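Local structure of N-hydroxyarylamine O-acetyltransferase (Bacillus cereus, 4DMO) at residues V22-M31 with M78-F87; D225-L235 with A238-V248. The protein probably transfers acetyl groups to arylamines and N-hydroxyarylamines, as a member of the arylamine N-acetyltransferase family with an unusual Cys-His-Glu catalytic triad. All blocks are in the same frame, centred on the assembly; numbering follows the deposited sequence.

Contact 1. Residues V22-M31 with M78-F87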
# COMPACT_ATOMS: atom_id res chain seq x y z
N VAL A 22 -1.19 -21.09 -5.11
CA VAL A 22 -0.32 -20.08 -4.50
C VAL A 22 -0.01 -20.45 -3.04
O VAL A 22 -0.90 -20.67 -2.23
CB VAL A 22 -1.00 -18.66 -4.54
CG1 VAL A 22 -0.02 -17.56 -4.09
CG2 VAL A 22 -1.51 -18.36 -5.93
N SER A 23 1.26 -20.51 -2.69
CA SER A 23 1.64 -20.90 -1.34
C SER A 23 2.00 -19.70 -0.51
O SER A 23 2.19 -18.60 -1.03
CB SER A 23 2.83 -21.87 -1.37
OG SER A 23 4.05 -21.20 -1.69
N PHE A 24 2.14 -19.94 0.79
CA PHE A 24 2.55 -18.88 1.71
C PHE A 24 3.92 -18.35 1.37
O PHE A 24 4.18 -17.14 1.38
CB PHE A 24 2.55 -19.39 3.14
CG PHE A 24 2.95 -18.36 4.13
CD1 PHE A 24 2.02 -17.47 4.62
CD2 PHE A 24 4.26 -18.25 4.56
CE1 PHE A 24 2.37 -16.50 5.54
CE2 PHE A 24 4.60 -17.26 5.48
CZ PHE A 24 3.65 -16.39 5.95
N GLU A 25 4.83 -19.28 1.09
CA GLU A 25 6.21 -18.93 0.82
C GLU A 25 6.35 -18.04 -0.41
O GLU A 25 7.37 -17.37 -0.58
CB GLU A 25 7.02 -20.23 0.70
CG GLU A 25 8.51 -20.05 0.57
CD GLU A 25 9.31 -21.03 1.41
OE1 GLU A 25 9.36 -20.84 2.64
OE2 GLU A 25 9.89 -21.99 0.84
N ASP A 26 5.30 -18.05 -1.25
CA ASP A 26 5.18 -17.23 -2.46
C ASP A 26 4.82 -15.75 -2.17
O ASP A 26 5.05 -14.87 -3.00
CB ASP A 26 4.09 -17.77 -3.39
CG ASP A 26 4.42 -19.11 -4.03
OD1 ASP A 26 5.62 -19.45 -4.19
OD2 ASP A 26 3.47 -19.80 -4.42
N LEU A 27 4.22 -15.50 -1.02
CA LEU A 27 3.63 -14.19 -0.75
C LEU A 27 4.65 -13.06 -0.78
O LEU A 27 4.42 -12.00 -1.39
CB LEU A 27 2.93 -14.24 0.59
CG LEU A 27 1.75 -15.20 0.59
CD1 LEU A 27 1.08 -15.18 1.92
CD2 LEU A 27 0.77 -14.85 -0.52
N SER A 28 5.77 -13.31 -0.14
CA SER A 28 6.87 -12.36 -0.12
C SER A 28 7.27 -11.92 -1.53
O SER A 28 7.58 -10.76 -1.79
CB SER A 28 8.08 -12.98 0.56
OG SER A 28 8.74 -13.86 -0.34
N ASN A 29 7.30 -12.86 -2.47
CA ASN A 29 7.80 -12.47 -3.77
C ASN A 29 6.71 -11.80 -4.57
O ASN A 29 6.97 -10.98 -5.40
CB ASN A 29 8.40 -13.64 -4.54
CG ASN A 29 9.21 -13.17 -5.76
OD1 ASN A 29 10.27 -12.54 -5.62
ND2 ASN A 29 8.69 -13.45 -6.96
N ILE A 30 5.46 -12.15 -4.29
CA ILE A 30 4.37 -11.46 -4.93
C ILE A 30 4.32 -10.01 -4.43
O ILE A 30 4.09 -9.10 -5.22
CB ILE A 30 3.05 -12.16 -4.62
CG1 ILE A 30 3.03 -13.53 -5.28
CG2 ILE A 30 1.87 -11.34 -5.12
CD1 ILE A 30 1.85 -14.35 -4.89
N MET A 31 4.57 -9.81 -3.13
CA MET A 31 4.54 -8.48 -2.54
C MET A 31 5.63 -7.63 -3.11
O MET A 31 5.43 -6.44 -3.37
CB MET A 31 4.69 -8.56 -1.01
CG MET A 31 3.45 -9.12 -0.35
SD MET A 31 3.65 -9.56 1.38
CE MET A 31 3.63 -7.93 2.14
N MET A 78 -4.98 -6.58 -2.89
CA MET A 78 -4.19 -7.75 -2.52
C MET A 78 -5.10 -8.72 -1.76
O MET A 78 -5.14 -9.92 -2.04
CB MET A 78 -2.98 -7.32 -1.68
CG MET A 78 -2.22 -8.48 -1.02
SD MET A 78 -1.45 -9.64 -2.18
CE MET A 78 -0.04 -8.71 -2.71
N TYR A 79 -5.87 -8.18 -0.85
CA TYR A 79 -6.91 -8.95 -0.20
C TYR A 79 -7.71 -9.83 -1.19
O TYR A 79 -7.78 -11.04 -1.00
CB TYR A 79 -7.84 -7.98 0.52
CG TYR A 79 -9.13 -8.60 1.00
CD1 TYR A 79 -9.13 -9.47 2.06
CD2 TYR A 79 -10.35 -8.27 0.40
CE1 TYR A 79 -10.29 -10.03 2.51
CE2 TYR A 79 -11.52 -8.82 0.85
CZ TYR A 79 -11.48 -9.70 1.91
OH TYR A 79 -12.62 -10.27 2.38
N TYR A 80 -8.30 -9.24 -2.24
CA TYR A 80 -9.09 -10.02 -3.22
C TYR A 80 -8.26 -11.08 -3.92
O TYR A 80 -8.71 -12.22 -4.07
CB TYR A 80 -9.77 -9.13 -4.28
CG TYR A 80 -10.83 -8.22 -3.70
CD1 TYR A 80 -11.95 -8.73 -3.07
CD2 TYR A 80 -10.67 -6.85 -3.74
CE1 TYR A 80 -12.88 -7.89 -2.53
CE2 TYR A 80 -11.58 -6.02 -3.22
CZ TYR A 80 -12.69 -6.53 -2.61
OH TYR A 80 -13.61 -5.66 -2.07
N PHE A 81 -7.04 -10.73 -4.30
CA PHE A 81 -6.17 -11.72 -4.90
C PHE A 81 -5.94 -12.87 -3.94
O PHE A 81 -5.97 -14.04 -4.36
CB PHE A 81 -4.82 -11.13 -5.23
CG PHE A 81 -3.83 -12.15 -5.66
CD1 PHE A 81 -3.89 -12.69 -6.93
CD2 PHE A 81 -2.86 -12.61 -4.80
CE1 PHE A 81 -2.98 -13.66 -7.33
CE2 PHE A 81 -1.95 -13.57 -5.19
CZ PHE A 81 -2.01 -14.09 -6.46
N LEU A 82 -5.69 -12.55 -2.67
CA LEU A 82 -5.35 -13.57 -1.67
C LEU A 82 -6.56 -14.47 -1.39
O LEU A 82 -6.41 -15.67 -1.24
CB LEU A 82 -4.84 -12.93 -0.36
CG LEU A 82 -3.46 -12.27 -0.47
CD1 LEU A 82 -3.05 -11.60 0.82
CD2 LEU A 82 -2.40 -13.29 -0.87
N LYS A 83 -7.74 -13.86 -1.35
CA LYS A 83 -9.00 -14.57 -1.15
C LYS A 83 -9.27 -15.59 -2.26
O LYS A 83 -9.58 -16.75 -1.98
CB LYS A 83 -10.13 -13.55 -1.07
CG LYS A 83 -11.39 -13.97 -0.34
CD LYS A 83 -12.17 -12.69 -0.05
CE LYS A 83 -13.66 -12.91 0.21
NZ LYS A 83 -14.47 -11.75 -0.35
N ASP A 84 -9.19 -15.15 -3.53
CA ASP A 84 -9.36 -16.07 -4.67
C ASP A 84 -8.30 -17.17 -4.70
O ASP A 84 -8.53 -18.25 -5.23
CB ASP A 84 -9.31 -15.34 -6.00
CG ASP A 84 -10.53 -14.52 -6.24
OD1 ASP A 84 -11.46 -14.58 -5.41
OD2 ASP A 84 -10.55 -13.79 -7.25
N SER A 85 -7.14 -16.88 -4.13
CA SER A 85 -6.05 -17.85 -4.05
C SER A 85 -6.23 -18.82 -2.89
O SER A 85 -5.31 -19.57 -2.56
CB SER A 85 -4.69 -17.15 -3.92
OG SER A 85 -4.44 -16.31 -5.03
N GLY A 86 -7.39 -18.80 -2.25
CA GLY A 86 -7.69 -19.77 -1.21
C GLY A 86 -7.22 -19.42 0.19
O GLY A 86 -7.49 -20.18 1.13
N PHE A 87 -6.52 -18.30 0.37
CA PHE A 87 -6.08 -17.88 1.70
C PHE A 87 -7.19 -17.34 2.59
O PHE A 87 -8.13 -16.70 2.11
CB PHE A 87 -5.04 -16.79 1.61
CG PHE A 87 -3.76 -17.25 1.05
CD1 PHE A 87 -3.50 -17.08 -0.28
CD2 PHE A 87 -2.82 -17.84 1.86
CE1 PHE A 87 -2.30 -17.48 -0.81
CE2 PHE A 87 -1.63 -18.25 1.34
CZ PHE A 87 -1.37 -18.07 -0.01
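Val22, Leu27 and Ile30 pack on Met78, Phe81, Leu82, Ser85 and Phe87 where two helices of the arylamine N-acetyltransferase fold run roughly antiparallel. The axes of segments 27-31 and 78-84 come no closer than 12.8 Å, with 146° between their directions, so long side chains bridge them. No hydrogen bond crosses; the contact is mainly apolar.

The aliphatic contacts lie between the helices. Leu27 CD2 meets Leu82 CD2 at 3.6 Å, methyl to methyl. The Met78 chain bends at chi2 and chi3 and brings its CE to Ile30 CG2, 4.0 Å away. Met31 CG touches the same CE.

Two aromatic rings carry most of the rest. Ile30 CD1 reaches Phe81 CE2 at 3.9 Å; the two side chains approach head-on, the methyl meeting the ring obliquely. Phe10 and Phe11 of helix 5-14 pack on the same ring. Phe87 points its CZ at the loop before helix 27-37, 3.5 Å from Val22 O. Val22 CG1 lies at the edge of this ring, in its plane, and Leu27 CD2 approaches obliquely. Leu115 of strand 103-117 touches both Leu27 and Phe87. Val22 CG2 lies 3.7 Å from Ser85 OG.

The polar bonds stay within each segment. Ser23 N gives a nearly straight bond (172°) to Asp26 OD2, meeting it from above the carboxylate plane. A Schellman motif ends helix 71-84, with Gly86 at positive phi. Ser85 OG sits beside its own backbone N (chi1 -60°), and both donate to Phe81 O from opposite faces of its carbonyl plane, OG at 2.8 Å.

Contact 2. Residues D225-L235 with A238-V248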
# COMPACT_ATOMS: atom_id res chain seq x y z
N ASP A 225 16.59 -0.59 -7.29
CA ASP A 225 17.74 -0.19 -6.51
C ASP A 225 17.41 0.92 -5.54
O ASP A 225 18.31 1.61 -5.06
CB ASP A 225 18.89 0.26 -7.43
CG ASP A 225 18.41 1.17 -8.57
OD1 ASP A 225 19.03 1.13 -9.65
OD2 ASP A 225 17.43 1.93 -8.38
N GLY A 226 16.12 1.10 -5.26
CA GLY A 226 15.68 2.10 -4.30
C GLY A 226 14.20 2.47 -4.41
O GLY A 226 13.33 1.65 -4.10
N HIS A 227 13.93 3.72 -4.80
CA HIS A 227 12.57 4.20 -5.01
C HIS A 227 12.56 5.52 -5.80
O HIS A 227 13.60 6.14 -6.05
CB HIS A 227 11.87 4.37 -3.69
CG HIS A 227 12.29 5.60 -2.97
ND1 HIS A 227 11.66 6.82 -3.15
CD2 HIS A 227 13.29 5.82 -2.09
CE1 HIS A 227 12.25 7.73 -2.41
NE2 HIS A 227 13.26 7.15 -1.77
N ALA A 228 11.36 5.91 -6.24
CA ALA A 228 11.16 7.13 -7.01
C ALA A 228 9.87 7.78 -6.51
O ALA A 228 8.90 7.07 -6.21
CB ALA A 228 11.07 6.81 -8.46
N SER A 229 9.89 9.10 -6.35
CA SER A 229 8.77 9.88 -5.82
C SER A 229 8.53 11.10 -6.69
O SER A 229 9.46 11.77 -7.12
CB SER A 229 9.06 10.35 -4.40
OG SER A 229 9.40 9.26 -3.58
N LEU A 230 7.26 11.37 -6.97
CA LEU A 230 6.89 12.49 -7.83
C LEU A 230 5.81 13.33 -7.18
O LEU A 230 4.89 12.80 -6.53
CB LEU A 230 6.44 12.00 -9.21
CG LEU A 230 5.98 13.05 -10.24
CD1 LEU A 230 7.12 13.97 -10.61
CD2 LEU A 230 5.40 12.40 -11.47
N THR A 231 5.97 14.65 -7.28
CA THR A 231 4.94 15.60 -6.86
C THR A 231 4.79 16.70 -7.93
O THR A 231 5.49 16.71 -8.96
CB THR A 231 5.25 16.27 -5.51
OG1 THR A 231 6.24 17.28 -5.71
CG2 THR A 231 5.70 15.26 -4.48
N LYS A 232 3.89 17.63 -7.66
CA LYS A 232 3.54 18.66 -8.62
C LYS A 232 4.82 19.35 -9.02
O LYS A 232 4.94 19.88 -10.13
CB LYS A 232 2.56 19.67 -7.99
CG LYS A 232 1.50 20.28 -8.91
CD LYS A 232 0.27 20.77 -8.09
CE LYS A 232 -1.08 20.51 -8.81
NZ LYS A 232 -2.27 20.64 -7.91
N ASP A 233 5.79 19.35 -8.12
CA ASP A 233 6.95 20.18 -8.36
C ASP A 233 8.27 19.44 -8.54
O ASP A 233 9.14 19.96 -9.21
CB ASP A 233 7.08 21.22 -7.23
CG ASP A 233 6.27 22.47 -7.50
OD1 ASP A 233 6.08 22.83 -8.68
OD2 ASP A 233 5.80 23.10 -6.52
N SER A 234 8.43 18.25 -7.97
CA SER A 234 9.75 17.63 -8.01
C SER A 234 9.78 16.13 -8.04
O SER A 234 8.95 15.44 -7.43
CB SER A 234 10.58 18.09 -6.83
OG SER A 234 10.00 17.66 -5.62
N LEU A 235 10.78 15.62 -8.73
CA LEU A 235 11.04 14.20 -8.80
C LEU A 235 12.26 13.85 -7.96
O LEU A 235 13.34 14.43 -8.11
CB LEU A 235 11.29 13.79 -10.23
CG LEU A 235 11.74 12.38 -10.50
CD1 LEU A 235 10.64 11.36 -10.25
CD2 LEU A 235 12.21 12.33 -11.94
N ALA A 238 15.88 7.86 -5.46
CA ALA A 238 16.90 7.32 -4.58
C ALA A 238 17.39 5.95 -5.08
O ALA A 238 16.61 5.04 -5.36
CB ALA A 238 16.37 7.18 -3.18
N LYS A 239 18.71 5.84 -5.21
CA LYS A 239 19.39 4.56 -5.40
C LYS A 239 20.14 4.31 -4.10
O LYS A 239 19.85 4.94 -3.09
CB LYS A 239 20.35 4.63 -6.57
CG LYS A 239 19.74 5.28 -7.81
CD LYS A 239 20.76 5.40 -8.95
CE LYS A 239 20.95 4.06 -9.65
NZ LYS A 239 19.79 3.73 -10.55
N ASN A 240 21.08 3.36 -4.12
CA ASN A 240 21.91 3.09 -2.95
C ASN A 240 23.08 4.07 -2.81
O ASN A 240 23.96 4.16 -3.67
CB ASN A 240 22.45 1.66 -2.96
CG ASN A 240 23.31 1.36 -1.74
OD1 ASN A 240 22.77 1.11 -0.67
ND2 ASN A 240 24.64 1.37 -1.90
N GLY A 241 23.08 4.79 -1.70
CA GLY A 241 24.07 5.81 -1.45
C GLY A 241 24.01 6.97 -2.45
O GLY A 241 25.01 7.64 -2.67
N LYS A 242 22.85 7.21 -3.04
CA LYS A 242 22.68 8.29 -4.01
C LYS A 242 21.21 8.72 -4.19
O LYS A 242 20.31 7.89 -4.35
CB LYS A 242 23.27 7.89 -5.36
CG LYS A 242 23.05 8.91 -6.44
CD LYS A 242 23.98 8.65 -7.58
CE LYS A 242 23.71 9.58 -8.74
NZ LYS A 242 24.89 9.70 -9.63
N LYS A 243 20.98 10.02 -4.11
CA LYS A 243 19.65 10.59 -4.22
C LYS A 243 19.68 11.76 -5.15
O LYS A 243 20.55 12.62 -5.04
CB LYS A 243 19.13 11.03 -2.85
CG LYS A 243 17.78 11.75 -2.92
CD LYS A 243 17.11 11.87 -1.55
CE LYS A 243 15.96 10.88 -1.39
NZ LYS A 243 15.14 11.13 -0.16
N THR A 244 18.74 11.79 -6.08
CA THR A 244 18.59 12.90 -6.98
C THR A 244 17.26 13.56 -6.79
O THR A 244 16.23 12.89 -6.78
CB THR A 244 18.70 12.46 -8.42
OG1 THR A 244 19.94 11.77 -8.61
CG2 THR A 244 18.68 13.65 -9.30
N LYS A 245 17.28 14.88 -6.64
CA LYS A 245 16.07 15.65 -6.58
C LYS A 245 16.07 16.71 -7.66
O LYS A 245 17.04 17.44 -7.84
CB LYS A 245 15.93 16.26 -5.20
CG LYS A 245 14.65 17.05 -4.98
CD LYS A 245 14.64 17.64 -3.56
CE LYS A 245 13.43 17.23 -2.74
NZ LYS A 245 12.29 18.20 -2.89
N GLU A 246 14.97 16.79 -8.41
CA GLU A 246 14.90 17.73 -9.51
C GLU A 246 13.50 18.26 -9.73
O GLU A 246 12.49 17.63 -9.38
CB GLU A 246 15.46 17.12 -10.79
CG GLU A 246 14.65 16.04 -11.45
CD GLU A 246 15.41 15.40 -12.62
OE1 GLU A 246 15.45 15.99 -13.74
OE2 GLU A 246 15.98 14.29 -12.43
N THR A 247 13.46 19.47 -10.26
CA THR A 247 12.23 20.18 -10.52
C THR A 247 11.55 19.60 -11.75
O THR A 247 12.19 19.19 -12.71
CB THR A 247 12.51 21.65 -10.71
OG1 THR A 247 12.84 22.21 -9.42
CG2 THR A 247 11.29 22.36 -11.26
N VAL A 248 10.24 19.56 -11.68
CA VAL A 248 9.42 18.98 -12.73
C VAL A 248 8.41 20.05 -13.11
O VAL A 248 7.85 20.71 -12.23
CB VAL A 248 8.70 17.68 -12.20
CG1 VAL A 248 7.62 17.21 -13.14
CG2 VAL A 248 9.71 16.56 -12.04
O HOH W 1 15.93 3.95 -7.98
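This contact belongs to two successive antiparallel hairpins, formed by strands 226-231, 234-239 and 242-247 at one side of a five-stranded sheet. His227 and Ala238 form a hydrogen-bonded pair, with His227 N 3.0 Å from Ala238 O and Ala238 N giving the return bond to His227 O. The His227 ring reaches across the pair, with NE2 3.4 Å from Ala238 CB, which meets the ring obliquely. In the second hairpin Leu235 and Glu246 are the hydrogen-bonded pair, with Leu235 N 2.7 Å from Glu246 O and Glu246 N returning a bond to Leu235 O. Val248 N extends the pairing to Asp233 O at 2.7 Å, from above the carbonyl plane. Val248 CG2 packs on Leu235 CB at 3.7 Å and on Leu230 CD1. Leu256 of helix 250-261 touches Leu235 and Val248.

At the far end the Lys239 chain bends at chi3 and chi4 (78° and 76°). This turns NZ to Asp225 OD1 in a 2.9 Å salt bridge, 45° out of the carboxylate plane. A water donates to Asp225 OD2 and to Ala238 O. The carboxylate is thus held through both oxygens, and the lysine charge would be expected to keep it ionised at this solvent-facing end.

How the contacts relate
Contact 1 comes first along the chain and closes before contact 2 opens. Their centres lie about 30 Å apart, on opposite sides of the chain's centre. The nearest atoms are about 11 Å apart, so the two do not touch. They share no helix or strand. Contact 1 joins helix 27-37 to helix 71-84 and rests on the eight-stranded sheet through strands 88-98 and 103-117. Contact 2 lies in the five-stranded sheet and packs on helix 250-261. Both belong to the same arylamine N-acetyltransferase unit. They hold together separate parts of the same fold: a partly buried helix pair against the larger sheet and an exposed sheet edge.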